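Local coordinates for protein aminotransferase (Neisseria meningitidis Z2491, PDB 3JTX) that probably transfers amino groups between amino acids and keto acids, using covalently bound pyridoxal phosphate as cofactor, as a member of the class I and II aminotransferase family, at residues Ser176-Val184 with Pro323-Leu331; Gln352-Ala360 with Pro368-Ala376. All coordinates share one frame; numbering follows the deposited sequence.

How the contacts relate
Contact 1 (176-184 with 323-331) closes along the chain before contact 2 (352-360 with 368-376) opens, and their centres lie about 12 Å apart. They share a three-stranded antiparallel sheet: strand 372-376 runs down the middle, strand 328-332 of contact 1 on one edge and strand 354-355 of contact 2 on the other. Across the shared boundary, the Y328 ring packs on the R374 side chain. Contact 1 therefore brings the loop after strand 169-175 of the large mixed sheet against the small sheet, while contact 2 builds the other half of the small sheet. N179 of contact 1, bonded to the pyridoxal-lysine, is hydrogen-bonded to R374 of contact 2, which binds the MES sulfonate.

Contact 1: residues Ser176-Val184 with Pro323-Leu331; sequences SPNNPSGSV and PDASFYIWL
P180 sets CG over one face of the W330 indole, 3.6 Å from the centroid of the six-membered ring and 12° off the normal, a CH-pi contact. With its CG anti to the backbone N (chi1 -174°), the W330 indole lies alongside P180, the two side chains pointing the same way; the peptide bond before P180 is cis. One residue earlier, the N179 amide covers Y328, OD1 sitting 3.6 Å above the Y328 ring plane toward its rim with the two planes 20° apart, while F327 CD1 lies over the other face. The amide and the ring touch without a hydrogen bond; their polar ends have other partners: Y328 OH bonds to Y210 OH, N179 OD1 accepts from R374 NH1, and N179 ND2 donates to O3 of the pyridoxal-lysine at position 245, consistent with the asparagine that holds the cofactor O3 in related aminotransferases. Water 1 donates to P180 O and, at 2.6 Å, to Y328 O. At the far end of the loop V184 N donates to the anti lone pair of D324 OD2, 2.9 Å away and almost straight, and near its start P177 CG presses tightly on A325 CB. The loop, which joins strand 169-175 to helix 187-200, lies against one side of strand 328-332; I329 points away onto helix 294-314, and I329 and L331 bond through their backbones to strand 372-376.

Contact 2: residues Gln352-Ala360 with Pro368-Ala376; sequences QVLPGRFLA and PGEGYVRIA
The guanidinium of R374 has L354 over one face, CD2 standing 3.6 Å above the R374 plane and offset toward the rim nearest NH2. L359 meets the same arginine lower down and at about a right angle, CD1 lying 3.9 Å from R374 CD. A bend at chi3 (66°) in an otherwise extended chain turns the R374 guanidinium over L354, and its polar end looks beyond the two segments: NH2 donates to H36 O and makes a salt bridge to the sulfonate of a bound MES. That anion is probably from the crystallisation liquor, but its place is consistent with R374 receiving a substrate carboxylate, as the corresponding arginine does in related aminotransferases. On the second guanidinium, R357, E370 CG lies 4.1 Å above one face toward the rim. The two charged ends are not in contact; R357 NH2 instead forms its salt bridge with D338.

The backbones behind these side chains form a short antiparallel ladder, one side of the small three-stranded sheet. L354 and R374 form its hydrogen-bonded pair, L354 N to R374 O at 3.1 Å and R374 N to L354 O at 2.9 Å, and P355 with V373 is the non-hydrogen-bonded pair beyond it. G356 N still hydrogen-bonds to Y372 O at 2.8 Å, but bent (141°) and tilted from the carbonyl plane, for the chain is entering the 3-10 segment 356-359. Here the backbones of G356 and G369 come close, their CA atoms 4.1 Å apart, each CA-H directed at the other's carbonyl oxygen. G369 also begins the type II turn that leads into Y372. At the other end, V353 points one methyl to each neighbour: CG2 meets V373 CB, and CG1 meets I375 CG1 at 3.7 Å. P355 faces helices 338-349 and 13-20.

Contact 1: residues Ser176-Val184 with Pro323-Leu331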
ATOM      1  N   SER A 176     -19.390   9.160   7.253  1.00 15.59           N
ATOM      2  CA  SER A 176     -19.983  10.455   7.616  1.00 15.72           C
ATOM      3  C   SER A 176     -19.068  11.614   7.244  1.00 15.37           C
ATOM      4  O   SER A 176     -17.984  11.723   7.808  1.00 16.66           O
ATOM      5  CB  SER A 176     -20.261  10.500   9.115  1.00 15.63           C
ATOM      6  OG  SER A 176     -20.932  11.699   9.474  1.00 15.67           O
ATOM      7  N   PRO A 177     -19.480  12.476   6.287  1.00 15.28           N
ATOM      8  CA  PRO A 177     -20.707  12.399   5.471  1.00 15.57           C
ATOM      9  C   PRO A 177     -20.812  11.106   4.684  1.00 16.00           C
ATOM     10  O   PRO A 177     -19.800  10.592   4.208  1.00 16.40           O
ATOM     11  CB  PRO A 177     -20.564  13.572   4.496  1.00 15.83           C
ATOM     12  CG  PRO A 177     -19.667  14.533   5.207  1.00 15.98           C
ATOM     13  CD  PRO A 177     -18.721  13.712   6.014  1.00 14.77           C
ATOM     14  N   ASN A 178     -22.032  10.616   4.507  1.00 15.45           N
ATOM     15  CA  ASN A 178     -22.238   9.332   3.865  1.00 15.70           C
ATOM     16  C   ASN A 178     -22.192   9.413   2.336  1.00 15.57           C
ATOM     17  O   ASN A 178     -22.639  10.385   1.724  1.00 15.28           O
ATOM     18  CB  ASN A 178     -23.570   8.736   4.315  1.00 15.38           C
ATOM     19  CG  ASN A 178     -23.759   7.322   3.829  1.00 16.15           C
ATOM     20  OD1 ASN A 178     -24.403   7.085   2.797  1.00 16.31           O
ATOM     21  ND2 ASN A 178     -23.200   6.369   4.562  1.00 13.89           N
ATOM     22  N   ASN A 179     -21.568   8.403   1.742  1.00 15.70           N
ATOM     23  CA  ASN A 179     -21.696   8.093   0.323  1.00 15.55           C
ATOM     24  C   ASN A 179     -22.615   6.875   0.290  1.00 16.26           C
ATOM     25  O   ASN A 179     -22.229   5.814   0.769  1.00 16.60           O
ATOM     26  CB  ASN A 179     -20.325   7.760  -0.257  1.00 15.51           C
ATOM     27  CG  ASN A 179     -20.362   7.397  -1.734  1.00 17.23           C
ATOM     28  OD1 ASN A 179     -21.427   7.344  -2.352  1.00 16.82           O
ATOM     29  ND2 ASN A 179     -19.180   7.159  -2.315  1.00 18.14           N
ATOM     30  N   PRO A 180     -23.810   6.991  -0.314  1.00 16.65           N
ATOM     31  CA  PRO A 180     -24.329   8.036  -1.204  1.00 16.65           C
ATOM     32  C   PRO A 180     -25.278   9.092  -0.611  1.00 16.67           C
ATOM     33  O   PRO A 180     -25.619  10.033  -1.311  1.00 16.88           O
ATOM     34  CB  PRO A 180     -25.128   7.213  -2.213  1.00 16.99           C
ATOM     35  CG  PRO A 180     -25.773   6.119  -1.322  1.00 16.35           C
ATOM     36  CD  PRO A 180     -24.732   5.838  -0.251  1.00 16.48           C
ATOM     37  N   SER A 181     -25.715   8.947   0.635  1.00 17.02           N
ATOM     38  CA  SER A 181     -26.862   9.750   1.127  1.00 16.57           C
ATOM     39  C   SER A 181     -26.533  11.202   1.498  1.00 17.16           C
ATOM     40  O   SER A 181     -27.448  12.033   1.617  1.00 17.89           O
ATOM     41  CB  SER A 181     -27.531   9.062   2.328  1.00 16.98           C
ATOM     42  OG  SER A 181     -26.779   9.244   3.522  1.00 15.22           O
ATOM     43  N   GLY A 182     -25.253  11.497   1.715  1.00 16.93           N
ATOM     44  CA  GLY A 182     -24.804  12.801   2.185  1.00 16.68           C
ATOM     45  C   GLY A 182     -25.031  13.036   3.677  1.00 17.26           C
ATOM     46  O   GLY A 182     -24.670  14.085   4.212  1.00 17.34           O
ATOM     47  N   SER A 183     -25.627  12.057   4.352  1.00 17.02           N
ATOM     48  CA  SER A 183     -26.019  12.217   5.738  1.00 17.07           C
ATOM     49  C   SER A 183     -24.805  12.317   6.643  1.00 16.36           C
ATOM     50  O   SER A 183     -23.837  11.553   6.490  1.00 15.85           O
ATOM     51  CB  SER A 183     -26.860  11.027   6.204  1.00 17.15           C
ATOM     52  OG  SER A 183     -27.181  11.176   7.598  1.00 21.25           O
ATOM     53  N   VAL A 184     -24.872  13.240   7.595  1.00 15.63           N
ATOM     54  CA  VAL A 184     -23.837  13.371   8.620  1.00 14.79           C
ATOM     55  C   VAL A 184     -24.408  12.821   9.932  1.00 14.60           C
ATOM     56  O   VAL A 184     -25.419  13.326  10.442  1.00 13.72           O
ATOM     57  CB  VAL A 184     -23.391  14.844   8.762  1.00 15.27           C
ATOM     58  CG1 VAL A 184     -22.466  15.047   9.965  1.00 14.94           C
ATOM     59  CG2 VAL A 184     -22.692  15.307   7.458  1.00 14.30           C
ATOM     60  N   PRO A 323     -28.306  18.042   0.640  1.00 18.47           N
ATOM     61  CA  PRO A 323     -27.820  17.043   1.600  1.00 18.05           C
ATOM     62  C   PRO A 323     -27.067  17.689   2.769  1.00 17.58           C
ATOM     63  O   PRO A 323     -26.785  18.903   2.725  1.00 16.56           O
ATOM     64  CB  PRO A 323     -26.884  16.188   0.757  1.00 18.55           C
ATOM     65  CG  PRO A 323     -26.366  17.122  -0.277  1.00 19.12           C
ATOM     66  CD  PRO A 323     -27.482  18.088  -0.580  1.00 18.29           C
ATOM     67  N   ASP A 324     -26.749  16.907   3.804  1.00 17.54           N
ATOM     68  CA  ASP A 324     -26.017  17.452   4.964  1.00 17.56           C
ATOM     69  C   ASP A 324     -24.627  17.899   4.505  1.00 17.51           C
ATOM     70  O   ASP A 324     -24.102  18.926   4.956  1.00 17.13           O
ATOM     71  CB  ASP A 324     -25.852  16.423   6.102  1.00 17.30           C
ATOM     72  CG  ASP A 324     -27.170  16.029   6.785  1.00 18.73           C
ATOM     73  OD1 ASP A 324     -28.197  16.712   6.616  1.00 18.35           O
ATOM     74  OD2 ASP A 324     -27.168  15.017   7.526  1.00 18.16           O
ATOM     75  N   ALA A 325     -24.024  17.090   3.643  1.00 17.24           N
ATOM     76  CA  ALA A 325     -22.679  17.338   3.112  1.00 17.66           C
ATOM     77  C   ALA A 325     -22.404  16.386   1.939  1.00 17.88           C
ATOM     78  O   ALA A 325     -23.299  15.666   1.507  1.00 18.78           O
ATOM     79  CB  ALA A 325     -21.618  17.180   4.228  1.00 16.78           C
ATOM     80  N   SER A 326     -21.163  16.364   1.454  1.00 18.07           N
ATOM     81  CA  SER A 326     -20.735  15.591   0.271  1.00 17.72           C
ATOM     82  C   SER A 326     -21.175  16.273  -1.025  1.00 17.29           C
ATOM     83  O   SER A 326     -21.896  17.272  -0.987  1.00 17.00           O
ATOM     84  CB  SER A 326     -21.211  14.137   0.279  1.00 17.73           C
ATOM     85  OG  SER A 326     -22.456  13.984  -0.397  1.00 20.79           O
ATOM     86  N   PHE A 327     -20.680  15.743  -2.146  1.00 16.43           N
ATOM     87  CA  PHE A 327     -21.063  16.216  -3.476  1.00 16.62           C
ATOM     88  C   PHE A 327     -22.099  15.336  -4.180  1.00 16.48           C
ATOM     89  O   PHE A 327     -22.267  15.423  -5.407  1.00 18.01           O
ATOM     90  CB  PHE A 327     -19.827  16.538  -4.369  1.00 15.82           C
ATOM     91  CG  PHE A 327     -18.815  15.419  -4.536  1.00 16.18           C
ATOM     92  CD1 PHE A 327     -19.170  14.173  -5.040  1.00 15.19           C
ATOM     93  CD2 PHE A 327     -17.465  15.659  -4.274  1.00 17.01           C
ATOM     94  CE1 PHE A 327     -18.215  13.189  -5.244  1.00 16.33           C
ATOM     95  CE2 PHE A 327     -16.509  14.673  -4.461  1.00 16.79           C
ATOM     96  CZ  PHE A 327     -16.884  13.435  -4.953  1.00 17.22           C
ATOM     97  N   TYR A 328     -22.838  14.539  -3.412  1.00 16.08           N
ATOM     98  CA  TYR A 328     -23.895  13.689  -3.971  1.00 15.82           C
ATOM     99  C   TYR A 328     -25.279  14.234  -3.693  1.00 15.64           C
ATOM    100  O   TYR A 328     -25.517  14.848  -2.638  1.00 16.20           O
ATOM    101  CB  TYR A 328     -23.814  12.272  -3.403  1.00 15.61           C
ATOM    102  CG  TYR A 328     -22.493  11.626  -3.664  1.00 15.93           C
ATOM    103  CD1 TYR A 328     -22.123  11.237  -4.958  1.00 15.96           C
ATOM    104  CD2 TYR A 328     -21.605  11.402  -2.630  1.00 16.79           C
ATOM    105  CE1 TYR A 328     -20.885  10.636  -5.198  1.00 16.12           C
ATOM    106  CE2 TYR A 328     -20.370  10.807  -2.857  1.00 15.64           C
ATOM    107  CZ  TYR A 328     -20.014  10.419  -4.128  1.00 15.96           C
ATOM    108  OH  TYR A 328     -18.758   9.859  -4.324  1.00 15.78           O
ATOM    109  N   ILE A 329     -26.174  14.031  -4.659  1.00 15.09           N
ATOM    110  CA  ILE A 329     -27.604  14.127  -4.443  1.00 14.27           C
ATOM    111  C   ILE A 329     -28.133  12.674  -4.524  1.00 14.98           C
ATOM    112  O   ILE A 329     -27.926  11.980  -5.523  1.00 14.57           O
ATOM    113  CB  ILE A 329     -28.291  14.985  -5.510  1.00 14.58           C
ATOM    114  CG1 ILE A 329     -27.783  16.436  -5.452  1.00 14.53           C
ATOM    115  CG2 ILE A 329     -29.795  14.961  -5.318  1.00 12.86           C
ATOM    116  CD1 ILE A 329     -28.398  17.327  -6.513  1.00 13.19           C
ATOM    117  N   TRP A 330     -28.777  12.222  -3.452  1.00 14.56           N
ATOM    118  CA  TRP A 330     -29.408  10.896  -3.395  1.00 15.22           C
ATOM    119  C   TRP A 330     -30.869  11.122  -3.755  1.00 14.95           C
ATOM    120  O   TRP A 330     -31.714  11.377  -2.889  1.00 15.35           O
ATOM    121  CB  TRP A 330     -29.185  10.325  -1.981  1.00 15.18           C
ATOM    122  CG  TRP A 330     -29.613   8.908  -1.642  1.00 15.92           C
ATOM    123  CD1 TRP A 330     -30.372   8.530  -0.548  1.00 16.86           C
ATOM    124  CD2 TRP A 330     -29.231   7.692  -2.294  1.00 15.08           C
ATOM    125  NE1 TRP A 330     -30.498   7.169  -0.505  1.00 17.00           N
ATOM    126  CE2 TRP A 330     -29.821   6.628  -1.570  1.00 15.37           C
ATOM    127  CE3 TRP A 330     -28.464   7.396  -3.429  1.00 14.57           C
ATOM    128  CZ2 TRP A 330     -29.676   5.287  -1.954  1.00 14.26           C
ATOM    129  CZ3 TRP A 330     -28.332   6.059  -3.820  1.00 15.28           C
ATOM    130  CH2 TRP A 330     -28.913   5.024  -3.074  1.00 15.16           C
ATOM    131  N   LEU A 331     -31.166  11.041  -5.048  1.00 15.04           N
ATOM    132  CA  LEU A 331     -32.444  11.484  -5.576  1.00 14.94           C
ATOM    133  C   LEU A 331     -33.518  10.390  -5.528  1.00 15.34           C
ATOM    134  O   LEU A 331     -33.368   9.314  -6.122  1.00 14.59           O
ATOM    135  CB  LEU A 331     -32.267  11.987  -7.014  1.00 15.22           C
ATOM    136  CG  LEU A 331     -33.533  12.581  -7.642  1.00 15.65           C
ATOM    137  CD1 LEU A 331     -33.910  13.893  -6.928  1.00 14.11           C
ATOM    138  CD2 LEU A 331     -33.375  12.801  -9.147  1.00 15.58           C
TER
HETATM  139  O   HOH W   1     -26.192  13.136  -0.811  1.00 26.51           O
HETATM  140  O   HOH W   2     -28.612  13.590  -0.863  1.00 21.31           O
HETATM  141  O   HOH W   3     -28.082  14.168   3.536  1.00 21.51           O
HETATM  142  O   HOH W   4     -29.271  13.054   8.227  1.00 37.39           O
HETATM  143  O   HOH W   5     -26.621  15.998  10.592  1.00 38.23           O

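Contact 2: residues Gln352-Ala360 with Pro368-Ala376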
ATOM      1  N   GLN A 352     -25.721  10.103 -17.364  1.00 12.93           N
ATOM      2  CA  GLN A 352     -25.363   8.925 -16.584  1.00 13.25           C
ATOM      3  C   GLN A 352     -25.538   9.176 -15.063  1.00 13.02           C
ATOM      4  O   GLN A 352     -24.808   9.980 -14.455  1.00 13.11           O
ATOM      5  CB  GLN A 352     -23.914   8.526 -16.885  1.00 13.30           C
ATOM      6  CG  GLN A 352     -23.621   8.198 -18.356  1.00 15.02           C
ATOM      7  CD  GLN A 352     -22.123   8.064 -18.639  1.00 17.70           C
ATOM      8  OE1 GLN A 352     -21.387   9.047 -18.631  1.00 18.78           O
ATOM      9  NE2 GLN A 352     -21.677   6.844 -18.878  1.00 20.61           N
ATOM     10  N   VAL A 353     -26.515   8.495 -14.470  1.00 12.78           N
ATOM     11  CA  VAL A 353     -26.678   8.454 -13.007  1.00 12.46           C
ATOM     12  C   VAL A 353     -26.603   7.008 -12.535  1.00 12.95           C
ATOM     13  O   VAL A 353     -26.768   6.090 -13.328  1.00 13.72           O
ATOM     14  CB  VAL A 353     -27.999   9.115 -12.530  1.00 11.67           C
ATOM     15  CG1 VAL A 353     -28.076  10.555 -13.031  1.00 11.46           C
ATOM     16  CG2 VAL A 353     -29.233   8.313 -12.968  1.00 12.29           C
ATOM     17  N   LEU A 354     -26.348   6.801 -11.246  1.00 12.95           N
ATOM     18  CA  LEU A 354     -26.127   5.443 -10.711  1.00 13.74           C
ATOM     19  C   LEU A 354     -27.375   4.895 -10.003  1.00 14.06           C
ATOM     20  O   LEU A 354     -27.786   5.449  -8.970  1.00 13.70           O
ATOM     21  CB  LEU A 354     -24.957   5.459  -9.729  1.00 14.34           C
ATOM     22  CG  LEU A 354     -24.374   4.081  -9.372  1.00 15.99           C
ATOM     23  CD1 LEU A 354     -23.804   3.384 -10.611  1.00 16.85           C
ATOM     24  CD2 LEU A 354     -23.303   4.202  -8.301  1.00 19.46           C
ATOM     25  N   PRO A 355     -27.984   3.807 -10.541  1.00 13.82           N
ATOM     26  CA  PRO A 355     -29.070   3.162  -9.822  1.00 14.32           C
ATOM     27  C   PRO A 355     -28.659   2.809  -8.390  1.00 14.28           C
ATOM     28  O   PRO A 355     -27.616   2.172  -8.163  1.00 13.95           O
ATOM     29  CB  PRO A 355     -29.337   1.904 -10.662  1.00 14.55           C
ATOM     30  CG  PRO A 355     -28.978   2.324 -12.031  1.00 14.15           C
ATOM     31  CD  PRO A 355     -27.756   3.159 -11.842  1.00 14.40           C
ATOM     32  N   GLY A 356     -29.450   3.256  -7.424  1.00 14.63           N
ATOM     33  CA  GLY A 356     -29.094   3.081  -6.010  1.00 14.06           C
ATOM     34  C   GLY A 356     -28.944   1.631  -5.602  1.00 14.31           C
ATOM     35  O   GLY A 356     -28.164   1.306  -4.700  1.00 13.64           O
ATOM     36  N   ARG A 357     -29.680   0.743  -6.257  1.00 14.84           N
ATOM     37  CA  ARG A 357     -29.595  -0.692  -5.954  1.00 15.86           C
ATOM     38  C   ARG A 357     -28.168  -1.223  -6.130  1.00 16.18           C
ATOM     39  O   ARG A 357     -27.767  -2.200  -5.479  1.00 16.69           O
ATOM     40  CB  ARG A 357     -30.608  -1.490  -6.797  1.00 15.92           C
ATOM     41  CG  ARG A 357     -30.255  -1.606  -8.272  1.00 16.57           C
ATOM     42  CD  ARG A 357     -31.406  -2.202  -9.070  1.00 17.48           C
ATOM     43  NE  ARG A 357     -32.581  -1.339  -9.015  1.00 18.80           N
ATOM     44  CZ  ARG A 357     -33.787  -1.666  -9.470  1.00 21.79           C
ATOM     45  NH1 ARG A 357     -34.004  -2.851 -10.030  1.00 23.47           N
ATOM     46  NH2 ARG A 357     -34.782  -0.794  -9.383  1.00 22.52           N
ATOM     47  N   PHE A 358     -27.380  -0.554  -6.967  1.00 15.97           N
ATOM     48  CA  PHE A 358     -25.998  -0.977  -7.197  1.00 17.22           C
ATOM     49  C   PHE A 358     -25.045  -0.682  -6.043  1.00 17.34           C
ATOM     50  O   PHE A 358     -23.909  -1.188  -6.041  1.00 17.15           O
ATOM     51  CB  PHE A 358     -25.453  -0.360  -8.498  1.00 17.37           C
ATOM     52  CG  PHE A 358     -26.139  -0.852  -9.770  1.00 18.02           C
ATOM     53  CD1 PHE A 358     -26.923  -2.001  -9.792  1.00 22.62           C
ATOM     54  CD2 PHE A 358     -25.961  -0.165 -10.960  1.00 21.36           C
ATOM     55  CE1 PHE A 358     -27.528  -2.441 -10.983  1.00 23.38           C
ATOM     56  CE2 PHE A 358     -26.565  -0.599 -12.154  1.00 20.85           C
ATOM     57  CZ  PHE A 358     -27.343  -1.728 -12.162  1.00 21.79           C
ATOM     58  N   LEU A 359     -25.478   0.145  -5.085  1.00 17.61           N
ATOM     59  CA  LEU A 359     -24.664   0.514  -3.919  1.00 18.06           C
ATOM     60  C   LEU A 359     -25.110  -0.197  -2.641  1.00 19.25           C
ATOM     61  O   LEU A 359     -24.621   0.115  -1.541  1.00 19.00           O
ATOM     62  CB  LEU A 359     -24.737   2.042  -3.685  1.00 17.62           C
ATOM     63  CG  LEU A 359     -24.242   2.921  -4.835  1.00 17.71           C
ATOM     64  CD1 LEU A 359     -24.449   4.411  -4.527  1.00 16.59           C
ATOM     65  CD2 LEU A 359     -22.775   2.620  -5.072  1.00 15.69           C
ATOM     66  N   ALA A 360     -26.051  -1.136  -2.779  1.00 20.13           N
ATOM     67  CA  ALA A 360     -26.681  -1.755  -1.627  1.00 21.06           C
ATOM     68  C   ALA A 360     -26.845  -3.262  -1.793  1.00 22.84           C
ATOM     69  O   ALA A 360     -26.848  -3.791  -2.911  1.00 21.62           O
ATOM     70  CB  ALA A 360     -28.030  -1.116  -1.386  1.00 20.70           C
ATOM     71  N   PRO A 368     -32.163  -1.049   0.436  1.00 25.34           N
ATOM     72  CA  PRO A 368     -32.374   0.363   0.735  1.00 24.25           C
ATOM     73  C   PRO A 368     -31.752   1.325  -0.309  1.00 22.78           C
ATOM     74  O   PRO A 368     -31.825   2.541  -0.131  1.00 21.73           O
ATOM     75  CB  PRO A 368     -31.705   0.524   2.102  1.00 24.19           C
ATOM     76  CG  PRO A 368     -30.589  -0.459   2.069  1.00 24.75           C
ATOM     77  CD  PRO A 368     -31.114  -1.633   1.296  1.00 25.72           C
ATOM     78  N   GLY A 369     -31.117   0.770  -1.347  1.00 21.49           N
ATOM     79  CA  GLY A 369     -30.719   1.523  -2.531  1.00 21.01           C
ATOM     80  C   GLY A 369     -31.808   1.642  -3.585  1.00 20.50           C
ATOM     81  O   GLY A 369     -31.814   2.584  -4.371  1.00 19.94           O
ATOM     82  N   GLU A 370     -32.749   0.704  -3.604  1.00 20.49           N
ATOM     83  CA  GLU A 370     -33.828   0.745  -4.597  1.00 20.43           C
ATOM     84  C   GLU A 370     -34.670   1.999  -4.432  1.00 19.28           C
ATOM     85  O   GLU A 370     -34.954   2.425  -3.310  1.00 18.28           O
ATOM     86  CB  GLU A 370     -34.751  -0.456  -4.469  1.00 21.15           C
ATOM     87  CG  GLU A 370     -34.214  -1.734  -5.044  1.00 25.32           C
ATOM     88  CD  GLU A 370     -35.246  -2.866  -5.030  1.00 29.36           C
ATOM     89  OE1 GLU A 370     -36.439  -2.589  -4.782  1.00 31.37           O
ATOM     90  OE2 GLU A 370     -34.847  -4.027  -5.265  1.00 33.25           O
ATOM     91  N   GLY A 371     -35.065   2.600  -5.553  1.00 18.38           N
ATOM     92  CA  GLY A 371     -35.919   3.784  -5.509  1.00 17.57           C
ATOM     93  C   GLY A 371     -35.165   5.098  -5.433  1.00 17.31           C
ATOM     94  O   GLY A 371     -35.789   6.159  -5.340  1.00 17.38           O
ATOM     95  N   TYR A 372     -33.832   5.028  -5.492  1.00 16.45           N
ATOM     96  CA  TYR A 372     -32.953   6.200  -5.485  1.00 15.84           C
ATOM     97  C   TYR A 372     -31.917   6.076  -6.575  1.00 15.01           C
ATOM     98  O   TYR A 372     -31.572   4.972  -6.948  1.00 14.04           O
ATOM     99  CB  TYR A 372     -32.206   6.303  -4.151  1.00 16.16           C
ATOM    100  CG  TYR A 372     -33.108   6.693  -3.016  1.00 17.00           C
ATOM    101  CD1 TYR A 372     -33.303   8.030  -2.687  1.00 17.77           C
ATOM    102  CD2 TYR A 372     -33.785   5.728  -2.281  1.00 19.95           C
ATOM    103  CE1 TYR A 372     -34.153   8.398  -1.653  1.00 19.87           C
ATOM    104  CE2 TYR A 372     -34.637   6.091  -1.232  1.00 22.10           C
ATOM    105  CZ  TYR A 372     -34.820   7.425  -0.935  1.00 22.54           C
ATOM    106  OH  TYR A 372     -35.670   7.794   0.091  1.00 26.11           O
ATOM    107  N   VAL A 373     -31.437   7.216  -7.081  1.00 14.34           N
ATOM    108  CA  VAL A 373     -30.232   7.252  -7.896  1.00 14.33           C
ATOM    109  C   VAL A 373     -29.222   8.186  -7.252  1.00 14.68           C
ATOM    110  O   VAL A 373     -29.586   9.223  -6.675  1.00 13.84           O
ATOM    111  CB  VAL A 373     -30.501   7.684  -9.375  1.00 14.21           C
ATOM    112  CG1 VAL A 373     -31.373   6.670 -10.077  1.00 13.92           C
ATOM    113  CG2 VAL A 373     -31.129   9.116  -9.470  1.00 14.28           C
ATOM    114  N   ARG A 374     -27.951   7.810  -7.323  1.00 14.60           N
ATOM    115  CA  ARG A 374     -26.896   8.705  -6.909  1.00 14.97           C
ATOM    116  C   ARG A 374     -26.472   9.602  -8.080  1.00 15.14           C
ATOM    117  O   ARG A 374     -26.160   9.128  -9.166  1.00 15.11           O
ATOM    118  CB  ARG A 374     -25.691   7.942  -6.347  1.00 14.93           C
ATOM    119  CG  ARG A 374     -24.741   8.844  -5.596  1.00 15.74           C
ATOM    120  CD  ARG A 374     -23.472   8.157  -5.257  1.00 15.37           C
ATOM    121  NE  ARG A 374     -22.677   7.816  -6.418  1.00 13.57           N
ATOM    122  CZ  ARG A 374     -21.556   7.097  -6.372  1.00 14.98           C
ATOM    123  NH1 ARG A 374     -21.087   6.657  -5.213  1.00 14.44           N
ATOM    124  NH2 ARG A 374     -20.882   6.835  -7.483  1.00 16.42           N
ATOM    125  N   ILE A 375     -26.475  10.912  -7.834  1.00 15.26           N
ATOM    126  CA  ILE A 375     -25.982  11.919  -8.774  1.00 15.58           C
ATOM    127  C   ILE A 375     -24.813  12.639  -8.109  1.00 15.59           C
ATOM    128  O   ILE A 375     -24.959  13.130  -6.986  1.00 15.63           O
ATOM    129  CB  ILE A 375     -27.099  12.965  -9.086  1.00 15.93           C
ATOM    130  CG1 ILE A 375     -28.282  12.304  -9.779  1.00 18.09           C
ATOM    131  CG2 ILE A 375     -26.588  14.082  -9.950  1.00 16.88           C
ATOM    132  CD1 ILE A 375     -29.585  13.157  -9.773  1.00 16.28           C
ATOM    133  N   ALA A 376     -23.658  12.669  -8.776  1.00 15.48           N
ATOM    134  CA  ALA A 376     -22.470  13.375  -8.293  1.00 15.88           C
ATOM    135  C   ALA A 376     -22.349  14.694  -9.035  1.00 16.53           C
ATOM    136  O   ALA A 376     -22.360  14.702 -10.258  1.00 16.64           O
ATOM    137  CB  ALA A 376     -21.194  12.513  -8.516  1.00 15.34           C
TER